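Local coordinates for major capsid protein P2 (PDB 2VVF) that forms the protein shell of the marine lipid-containing bacteriophage PM2 as a homotrimeric double jelly-roll major capsid protein, at residues N12-A15 / G16-C19; Y59-L62 / N63-I66; N94-D97 / L98-Q101. All blocks are in the same frame, centred on the assembly; numbering follows the deposited sequence.

Interaction 1. Residues N12-A15 / G16-C19; sequences NVAA and GNSC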
ATOM      1  N   ASN A  12      27.273 -23.073 -18.979  1.00 32.80           N
ATOM      2  CA  ASN A  12      28.624 -22.569 -18.760  1.00 32.54           C
ATOM      3  C   ASN A  12      28.764 -21.400 -17.795  1.00 36.03           C
ATOM      4  O   ASN A  12      29.264 -20.338 -18.168  1.00 35.55           O
ATOM      5  CB  ASN A  12      29.285 -22.234 -20.096  1.00 33.12           C
ATOM      6  CG  ASN A  12      28.933 -23.231 -21.180  1.00 53.54           C
ATOM      7  OD1 ASN A  12      29.166 -24.430 -21.033  1.00 48.13           O
ATOM      8  ND2 ASN A  12      28.343 -22.744 -22.265  1.00 44.04           N
ATOM      9  N   VAL A  13      28.373 -21.611 -16.544  1.00 32.40           N
ATOM     10  CA  VAL A  13      28.503 -20.574 -15.529  1.00 32.09           C
ATOM     11  C   VAL A  13      29.875 -20.670 -14.867  1.00 35.78           C
ATOM     12  O   VAL A  13      30.102 -21.514 -13.999  1.00 35.25           O
ATOM     13  CB  VAL A  13      27.368 -20.640 -14.491  1.00 35.84           C
ATOM     14  CG1 VAL A  13      27.624 -19.657 -13.356  1.00 35.55           C
ATOM     15  CG2 VAL A  13      26.026 -20.364 -15.149  1.00 35.66           C
ATOM     16  N   ALA A  14      30.795 -19.811 -15.296  1.00 32.22           N
ATOM     17  CA  ALA A  14      32.143 -19.801 -14.745  1.00 31.94           C
ATOM     18  C   ALA A  14      32.746 -18.404 -14.828  1.00 35.67           C
ATOM     19  O   ALA A  14      32.302 -17.574 -15.621  1.00 35.20           O
ATOM     20  CB  ALA A  14      33.022 -20.802 -15.477  1.00 32.67           C
ATOM     21  N   ALA A  15      33.761 -18.154 -14.008  1.00 32.03           N
ATOM     22  CA  ALA A  15      34.428 -16.860 -13.986  1.00 31.69           C
ATOM     23  C   ALA A  15      35.022 -16.503 -15.348  1.00 35.20           C
ATOM     24  O   ALA A  15      35.673 -17.328 -15.988  1.00 34.93           O
ATOM     25  CB  ALA A  15      35.503 -16.837 -12.913  1.00 32.42           C
ATOM     26  N   GLY A  16      34.793 -15.268 -15.783  1.00 31.35           N
ATOM     27  CA  GLY A  16      35.312 -14.786 -17.059  1.00 30.91           C
ATOM     28  C   GLY A  16      34.487 -15.266 -18.250  1.00 34.22           C
ATOM     29  O   GLY A  16      34.819 -14.981 -19.401  1.00 33.80           O
ATOM     30  N   ASN A  17      33.412 -15.995 -17.967  1.00 30.34           N
ATOM     31  CA  ASN A  17      32.555 -16.529 -19.018  1.00 29.87           C
ATOM     32  C   ASN A  17      31.439 -15.567 -19.401  1.00 33.50           C
ATOM     33  O   ASN A  17      31.034 -14.718 -18.607  1.00 33.16           O
ATOM     34  CB  ASN A  17      31.946 -17.861 -18.579  1.00 29.74           C
ATOM     35  CG  ASN A  17      32.715 -19.058 -19.103  1.00 48.37           C
ATOM     36  OD1 ASN A  17      33.870 -18.940 -19.512  1.00 41.59           O
ATOM     37  ND2 ASN A  17      32.077 -20.221 -19.084  1.00 39.79           N
ATOM     38  N   SER A  18      30.934 -15.722 -20.620  1.00 29.94           N
ATOM     39  CA  SER A  18      29.827 -14.911 -21.111  1.00 29.74           C
ATOM     40  C   SER A  18      28.610 -15.824 -21.210  1.00 33.93           C
ATOM     41  O   SER A  18      28.517 -16.654 -22.115  1.00 33.38           O
ATOM     42  CB  SER A  18      30.153 -14.326 -22.487  1.00 32.95           C
ATOM     43  OG  SER A  18      30.712 -13.030 -22.371  1.00 41.52           O
ATOM     44  N   CYS A  19      27.699 -15.696 -20.252  1.00 30.74           N
ATOM     45  CA  CYS A  19      26.520 -16.547 -20.223  1.00 30.73           C
ATOM     46  C   CYS A  19      25.260 -15.830 -20.674  1.00 34.84           C
ATOM     47  O   CYS A  19      25.255 -14.615 -20.878  1.00 34.40           O
ATOM     48  CB  CYS A  19      26.321 -17.150 -18.832  1.00 30.97           C
ATOM     49  SG  CYS A  19      27.835 -17.780 -18.079  1.00 34.93           S
TER

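Interaction 2. Residues Y59-L62 / N63-I66; sequences YKTL and NDLI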
ATOM      1  N   TYR A  59      22.080  -3.023 -18.096  1.00 25.83           N
ATOM      2  CA  TYR A  59      22.592  -2.757 -16.757  1.00 25.49           C
ATOM      3  C   TYR A  59      24.106  -2.938 -16.771  1.00 29.35           C
ATOM      4  O   TYR A  59      24.599  -3.996 -17.157  1.00 29.05           O
ATOM      5  CB  TYR A  59      21.986  -3.732 -15.744  1.00 26.54           C
ATOM      6  CG  TYR A  59      20.492  -3.596 -15.553  1.00 28.07           C
ATOM      7  CD1 TYR A  59      19.971  -2.846 -14.507  1.00 29.88           C
ATOM      8  CD2 TYR A  59      19.602  -4.252 -16.396  1.00 28.77           C
ATOM      9  CE1 TYR A  59      18.607  -2.733 -14.319  1.00 30.41           C
ATOM     10  CE2 TYR A  59      18.236  -4.144 -16.216  1.00 29.57           C
ATOM     11  CZ  TYR A  59      17.745  -3.384 -15.176  1.00 36.53           C
ATOM     12  OH  TYR A  59      16.386  -3.277 -14.997  1.00 37.26           O
ATOM     13  N   LYS A  60      24.840  -1.911 -16.353  1.00 25.92           N
ATOM     14  CA  LYS A  60      26.299  -1.993 -16.299  1.00 25.62           C
ATOM     15  C   LYS A  60      26.702  -3.215 -15.482  1.00 29.18           C
ATOM     16  O   LYS A  60      27.596  -3.966 -15.864  1.00 28.80           O
ATOM     17  CB  LYS A  60      26.886  -0.728 -15.674  1.00 28.14           C
ATOM     18  CG  LYS A  60      28.228  -0.315 -16.249  1.00 41.65           C
ATOM     19  CD  LYS A  60      28.635   1.060 -15.750  1.00 52.45           C
ATOM     20  CE  LYS A  60      30.129   1.134 -15.489  1.00 64.30           C
ATOM     21  NZ  LYS A  60      30.430   1.769 -14.178  1.00 74.36           N
ATOM     22  N   THR A  61      26.018  -3.408 -14.358  1.00 25.67           N
ATOM     23  CA  THR A  61      26.243  -4.559 -13.487  1.00 25.43           C
ATOM     24  C   THR A  61      24.920  -4.968 -12.849  1.00 29.21           C
ATOM     25  O   THR A  61      23.962  -4.195 -12.841  1.00 28.70           O
ATOM     26  CB  THR A  61      27.321  -4.289 -12.420  1.00 33.09           C
ATOM     27  OG1 THR A  61      26.708  -3.758 -11.239  1.00 32.45           O
ATOM     28  CG2 THR A  61      28.360  -3.312 -12.938  1.00 31.51           C
ATOM     29  N   LEU A  62      24.868  -6.188 -12.329  1.00 25.85           N
ATOM     30  CA  LEU A  62      23.654  -6.693 -11.697  1.00 25.57           C
ATOM     31  C   LEU A  62      23.274  -5.871 -10.470  1.00 29.10           C
ATOM     32  O   LEU A  62      22.132  -5.911 -10.016  1.00 28.75           O
ATOM     33  CB  LEU A  62      23.816  -8.168 -11.321  1.00 25.57           C
ATOM     34  CG  LEU A  62      22.524  -8.968 -11.158  1.00 30.18           C
ATOM     35  CD1 LEU A  62      21.728  -8.980 -12.455  1.00 30.21           C
ATOM     36  CD2 LEU A  62      22.828 -10.385 -10.697  1.00 32.76           C
ATOM     37  N   ASN A  63      24.235  -5.122  -9.941  1.00 25.50           N
ATOM     38  CA  ASN A  63      23.999  -4.290  -8.767  1.00 25.20           C
ATOM     39  C   ASN A  63      23.035  -3.149  -9.074  1.00 29.19           C
ATOM     40  O   ASN A  63      22.361  -2.638  -8.181  1.00 28.76           O
ATOM     41  CB  ASN A  63      25.314  -3.730  -8.226  1.00 24.83           C
ATOM     42  CG  ASN A  63      25.150  -3.077  -6.868  1.00 39.64           C
ATOM     43  OD1 ASN A  63      24.576  -3.663  -5.953  1.00 32.48           O
ATOM     44  ND2 ASN A  63      25.639  -1.849  -6.738  1.00 29.70           N
ATOM     45  N   ASP A  64      22.980  -2.754 -10.340  1.00 25.86           N
ATOM     46  CA  ASP A  64      22.093  -1.682 -10.767  1.00 25.70           C
ATOM     47  C   ASP A  64      20.642  -2.156 -10.759  1.00 29.00           C
ATOM     48  O   ASP A  64      19.716  -1.354 -10.621  1.00 28.73           O
ATOM     49  CB  ASP A  64      22.488  -1.176 -12.155  1.00 27.76           C
ATOM     50  CG  ASP A  64      23.593  -0.138 -12.101  1.00 39.85           C
ATOM     51  OD1 ASP A  64      24.778  -0.525 -12.212  1.00 40.93           O
ATOM     52  OD2 ASP A  64      23.277   1.060 -11.930  1.00 45.17           O
ATOM     53  N   LEU A  65      20.450  -3.466 -10.894  1.00 24.78           N
ATOM     54  CA  LEU A  65      19.114  -4.045 -10.865  1.00 24.26           C
ATOM     55  C   LEU A  65      18.654  -4.124  -9.413  1.00 27.98           C
ATOM     56  O   LEU A  65      17.467  -3.985  -9.113  1.00 27.65           O
ATOM     57  CB  LEU A  65      19.113  -5.438 -11.496  1.00 24.21           C
ATOM     58  CG  LEU A  65      17.782  -6.197 -11.464  1.00 28.61           C
ATOM     59  CD1 LEU A  65      16.722  -5.485 -12.291  1.00 28.60           C
ATOM     60  CD2 LEU A  65      17.956  -7.633 -11.932  1.00 30.49           C
ATOM     61  N   ILE A  66      19.614  -4.327  -8.515  1.00 24.21           N
ATOM     62  CA  ILE A  66      19.336  -4.390  -7.085  1.00 23.74           C
ATOM     63  C   ILE A  66      18.927  -3.004  -6.594  1.00 27.24           C
ATOM     64  O   ILE A  66      18.024  -2.866  -5.769  1.00 26.82           O
ATOM     65  CB  ILE A  66      20.558  -4.906  -6.302  1.00 26.76           C
ATOM     66  CG1 ILE A  66      20.752  -6.407  -6.536  1.00 27.04           C
ATOM     67  CG2 ILE A  66      20.405  -4.603  -4.821  1.00 27.41           C
ATOM     68  CD1 ILE A  66      22.033  -6.953  -5.943  1.00 32.85           C
TER

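Interaction 3. Residues N94-D97 / L98-Q101; sequences NVTD and LVQQ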
ATOM      1  N   ASN A  94      -7.780   5.173 -15.615  1.00 35.07           N
ATOM      2  CA  ASN A  94      -9.028   4.826 -16.285  1.00 35.02           C
ATOM      3  C   ASN A  94      -9.147   3.308 -16.378  1.00 38.76           C
ATOM      4  O   ASN A  94     -10.063   2.774 -17.004  1.00 38.64           O
ATOM      5  CB  ASN A  94      -9.101   5.467 -17.671  1.00 36.73           C
ATOM      6  CG  ASN A  94      -9.668   6.872 -17.628  1.00 62.42           C
ATOM      7  OD1 ASN A  94      -8.927   7.854 -17.677  1.00 57.70           O
ATOM      8  ND2 ASN A  94     -10.986   6.976 -17.502  1.00 54.54           N
ATOM      9  N   VAL A  95      -8.203   2.625 -15.738  1.00 34.63           N
ATOM     10  CA  VAL A  95      -8.178   1.170 -15.677  1.00 34.03           C
ATOM     11  C   VAL A  95      -7.753   0.790 -14.263  1.00 36.75           C
ATOM     12  O   VAL A  95      -7.341   1.649 -13.484  1.00 36.26           O
ATOM     13  CB  VAL A  95      -7.230   0.561 -16.734  1.00 37.95           C
ATOM     14  CG1 VAL A  95      -7.610   1.033 -18.128  1.00 37.81           C
ATOM     15  CG2 VAL A  95      -5.780   0.899 -16.419  1.00 37.70           C
ATOM     16  N   THR A  96      -7.865  -0.490 -13.929  1.00 32.50           N
ATOM     17  CA  THR A  96      -7.490  -0.952 -12.599  1.00 31.87           C
ATOM     18  C   THR A  96      -5.977  -0.918 -12.416  1.00 34.71           C
ATOM     19  O   THR A  96      -5.225  -0.941 -13.390  1.00 34.38           O
ATOM     20  CB  THR A  96      -8.059  -2.351 -12.303  1.00 39.19           C
ATOM     21  OG1 THR A  96      -7.553  -3.289 -13.260  1.00 38.97           O
ATOM     22  CG2 THR A  96      -9.576  -2.328 -12.372  1.00 37.19           C
ATOM     23  N   ASP A  97      -5.539  -0.863 -11.163  1.00 30.29           N
ATOM     24  CA  ASP A  97      -4.115  -0.844 -10.855  1.00 29.67           C
ATOM     25  C   ASP A  97      -3.449  -2.095 -11.418  1.00 32.64           C
ATOM     26  O   ASP A  97      -2.354  -2.032 -11.980  1.00 32.23           O
ATOM     27  CB  ASP A  97      -3.894  -0.774  -9.341  1.00 31.33           C
ATOM     28  CG  ASP A  97      -4.314   0.559  -8.748  1.00 39.64           C
ATOM     29  OD1 ASP A  97      -4.809   1.424  -9.503  1.00 39.88           O
ATOM     30  OD2 ASP A  97      -4.149   0.742  -7.524  1.00 45.05           O
ATOM     31  N   LEU A  98      -4.124  -3.230 -11.271  1.00 28.48           N
ATOM     32  CA  LEU A  98      -3.607  -4.506 -11.754  1.00 28.04           C
ATOM     33  C   LEU A  98      -3.315  -4.474 -13.252  1.00 31.23           C
ATOM     34  O   LEU A  98      -2.297  -4.994 -13.708  1.00 30.73           O
ATOM     35  CB  LEU A  98      -4.589  -5.637 -11.431  1.00 28.11           C
ATOM     36  CG  LEU A  98      -4.462  -6.296 -10.055  1.00 32.65           C
ATOM     37  CD1 LEU A  98      -5.509  -7.385  -9.880  1.00 32.68           C
ATOM     38  CD2 LEU A  98      -3.062  -6.853  -9.848  1.00 34.71           C
ATOM     39  N   VAL A  99      -4.217  -3.867 -14.016  1.00 27.21           N
ATOM     40  CA  VAL A  99      -4.048  -3.768 -15.461  1.00 26.57           C
ATOM     41  C   VAL A  99      -2.852  -2.887 -15.808  1.00 29.81           C
ATOM     42  O   VAL A  99      -2.085  -3.193 -16.720  1.00 29.47           O
ATOM     43  CB  VAL A  99      -5.335  -3.265 -16.150  1.00 30.25           C
ATOM     44  CG1 VAL A  99      -5.046  -2.832 -17.579  1.00 29.94           C
ATOM     45  CG2 VAL A  99      -6.411  -4.336 -16.121  1.00 29.96           C
ATOM     46  N   GLN A 100      -2.700  -1.792 -15.070  1.00 25.84           N
ATOM     47  CA  GLN A 100      -1.604  -0.854 -15.293  1.00 25.25           C
ATOM     48  C   GLN A 100      -0.246  -1.449 -14.932  1.00 28.35           C
ATOM     49  O   GLN A 100       0.774  -1.090 -15.522  1.00 27.88           O
ATOM     50  CB  GLN A 100      -1.841   0.438 -14.509  1.00 26.56           C
ATOM     51  CG  GLN A 100      -1.120   1.652 -15.073  1.00 40.20           C
ATOM     52  CD  GLN A 100      -1.246   1.755 -16.581  1.00 56.70           C
ATOM     53  OE1 GLN A 100      -0.507   1.108 -17.324  1.00 52.62           O
ATOM     54  NE2 GLN A 100      -2.185   2.572 -17.042  1.00 46.39           N
ATOM     55  N   GLN A 101      -0.236  -2.357 -13.959  1.00 24.17           N
ATOM     56  CA  GLN A 101       1.001  -3.003 -13.528  1.00 23.45           C
ATOM     57  C   GLN A 101       1.388  -4.141 -14.466  1.00 26.86           C
ATOM     58  O   GLN A 101       2.541  -4.246 -14.888  1.00 26.26           O
ATOM     59  CB  GLN A 101       0.862  -3.539 -12.103  1.00 24.47           C
ATOM     60  CG  GLN A 101       0.406  -2.511 -11.089  1.00 30.88           C
ATOM     61  CD  GLN A 101      -0.177  -3.145  -9.840  1.00 41.46           C
ATOM     62  OE1 GLN A 101      -0.185  -4.367  -9.696  1.00 35.07           O
ATOM     63  NE2 GLN A 101      -0.677  -2.317  -8.935  1.00 31.29           N
TER

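Interaction 1. Residues N12-A15 / G16-C19
N17 swings its side chain back over the turn at a chi1 of -97°, away from the usual staggered positions, and this carries its amide across to N12 and A14. C19, two residues on, has SG anti to its own carbonyl carbon (chi1 -44°), which brings the sulfur toward the V13 backbone. The N17 amide reaches across to the N12 carbonyl. Its ND2 gives a nearly straight hydrogen bond to N12 O at 3.0 Å, although the position of that oxygen is less certain because it is modelled too close to the C19 sulfur. ND2 also lies 3.6 Å from N12 CB and 3.8 Å from the A14 methyl, CB, so the amide nitrogen is flanked by carbon as well as by its acceptor. Next to it the backbone closes: N17 N donates to A14 O over 3.0 Å, and N17 CB merely lies close to the same oxygen. G16 takes the third place of the turn with a positive phi of 79°, a conformation that favours glycine. C19 SG packs against V13, 3.8 Å from CA and 4.3 Å from CG2. V13 and C19 both also touch I120 of strand 114-120, while S18 OG bonds D119 on that strand. N17 pairs with I120 through the backbone as well, so the turn is tied to strand 114-120 almost as soon as the chain comes out of it. From A14 to N17 this is a type II beta turn, with the less surely placed amide bond to N12 O as an addition, and it delivers the chain into strand 18-23, an outermost strand of its sheet within this chain, in the N-terminal jelly roll.

Interaction 2. Residues Y59-L62 / N63-I66
L62, L65 and Y59 carry this corner, where the chain leaves strand 54-59 and enters helix 63-71. L62 and L65 lie side by side and point the same way, L62 CD1 coming 4.0 Å from L65 CD2. Both have CG anti to the backbone N (chi1 -157° and 177°), and both go on to touch V81 of strand 80-84, so the pair faces one of the sheets of the jelly roll. L65 also meets the ring of Y59. Its CB stands over one face of the ring, while CD1 reaches the phenol end, 3.7 Å from CZ and 3.5 Å from OH. D64 CB sits instead at the ring's edge, near its plane and 3.8 Å from CD1, so the first turn of the helix wraps the tyrosine over a face and along a side. The carboxylate of D64 is turned 47° from the ring and runs on past it to a salt bridge with K178; the Y59 hydroxyl is hydrogen-bonded to E68, farther along the same helix. T61 looks after the start of the helix. Its OG1 accepts from N63 N at 3.1 Å, a capping bond, and its carbonyl O takes D64 N at 3.0 Å. L62 O then receives L65 N at 3.1 Å, with a weaker bond from I66 N. The chemistry is therefore divided. The leucines pack against strand 80-84 and the tyrosine ring beside V47 of strand 44-51 and R147, while the first amides of the helix are satisfied by T61 and L62. D64, buried in that first turn, probably keeps its negative charge, since both K178 and the favourable field of the helix start would help to stabilise it.

Interaction 3. Residues N94-D97 / L98-Q101
T96 and V99 meet in an N-cap contact at the start of helix 97-102, on a loop-borne part of the N-terminal jelly roll that lies against another subunit of the trimer. T96 holds the N-cap position with OG1 lodged between its backbone N and carbonyl carbon (chi1 60°), which turns the hydroxyl in over the first helical turn. There it accepts a weak bond from V99 N at 3.5 Å and presses against the V99 methyl, CG2, at 3.3 Å. Its stronger partner is V93 O of the second subunit, to which the same hydroxyl is hydrogen-bonded. V95, just ahead of the cap, crosses V99 at about a right angle, its CG2 coming 4.0 Å from V99 CG1, so two valine branches pack outside the polar cap. The backbone then settles into true helical bonding. Q100 N donates to T96 O at 3.1 Å, and Q101 N reaches D97 O at 2.9 Å. In Q101 a chi1 of -54° puts CG anti to the carbonyl carbon, and the extended chain beyond lies alongside the D97 carbonyl, its NE2 3.6 Å from D97 CB and bonded to M90 O. D97 directs its carboxylate away from the helix: OD1 accepts from G92 N, and OD2 forms salt bridges with K91 of its own chain and with K91 of the second subunit. It also meets D97 of that subunit, and the lysines probably offset the charge of the two aspartates. The helix lies after strand 80-84 and just ahead of the short strand 106-107; Q101 pairs with R87 through the backbone, and the helix then leads on toward A105, one of the calcium-site residues, while T96, L98 and V99 pack on the neighbouring subunit.

Overall arrangement
All three contacts belong to the N-terminal jelly roll, each where the chain enters a strand or a helix. Interaction 1 is a surface turn, its centre about 24 Å from the centre of the chain, whereas that of interaction 2, the most buried, lies about 9 Å from it. Interaction 1 leads into strand 18-23 and interaction 2 follows strand 54-59, the two outermost strands of one four-stranded sheet, yet their centres are about 17 Å apart. Interaction 3 sits across the chain's centre from interaction 1. Interactions 2 and 3 both use a threonine to cap a helix, the first over an apolar core, the second at a subunit boundary that mixes charge pairs with valine packing; interaction 1 is a backbone-closed turn to which an asparagine amide adds a less certain bond.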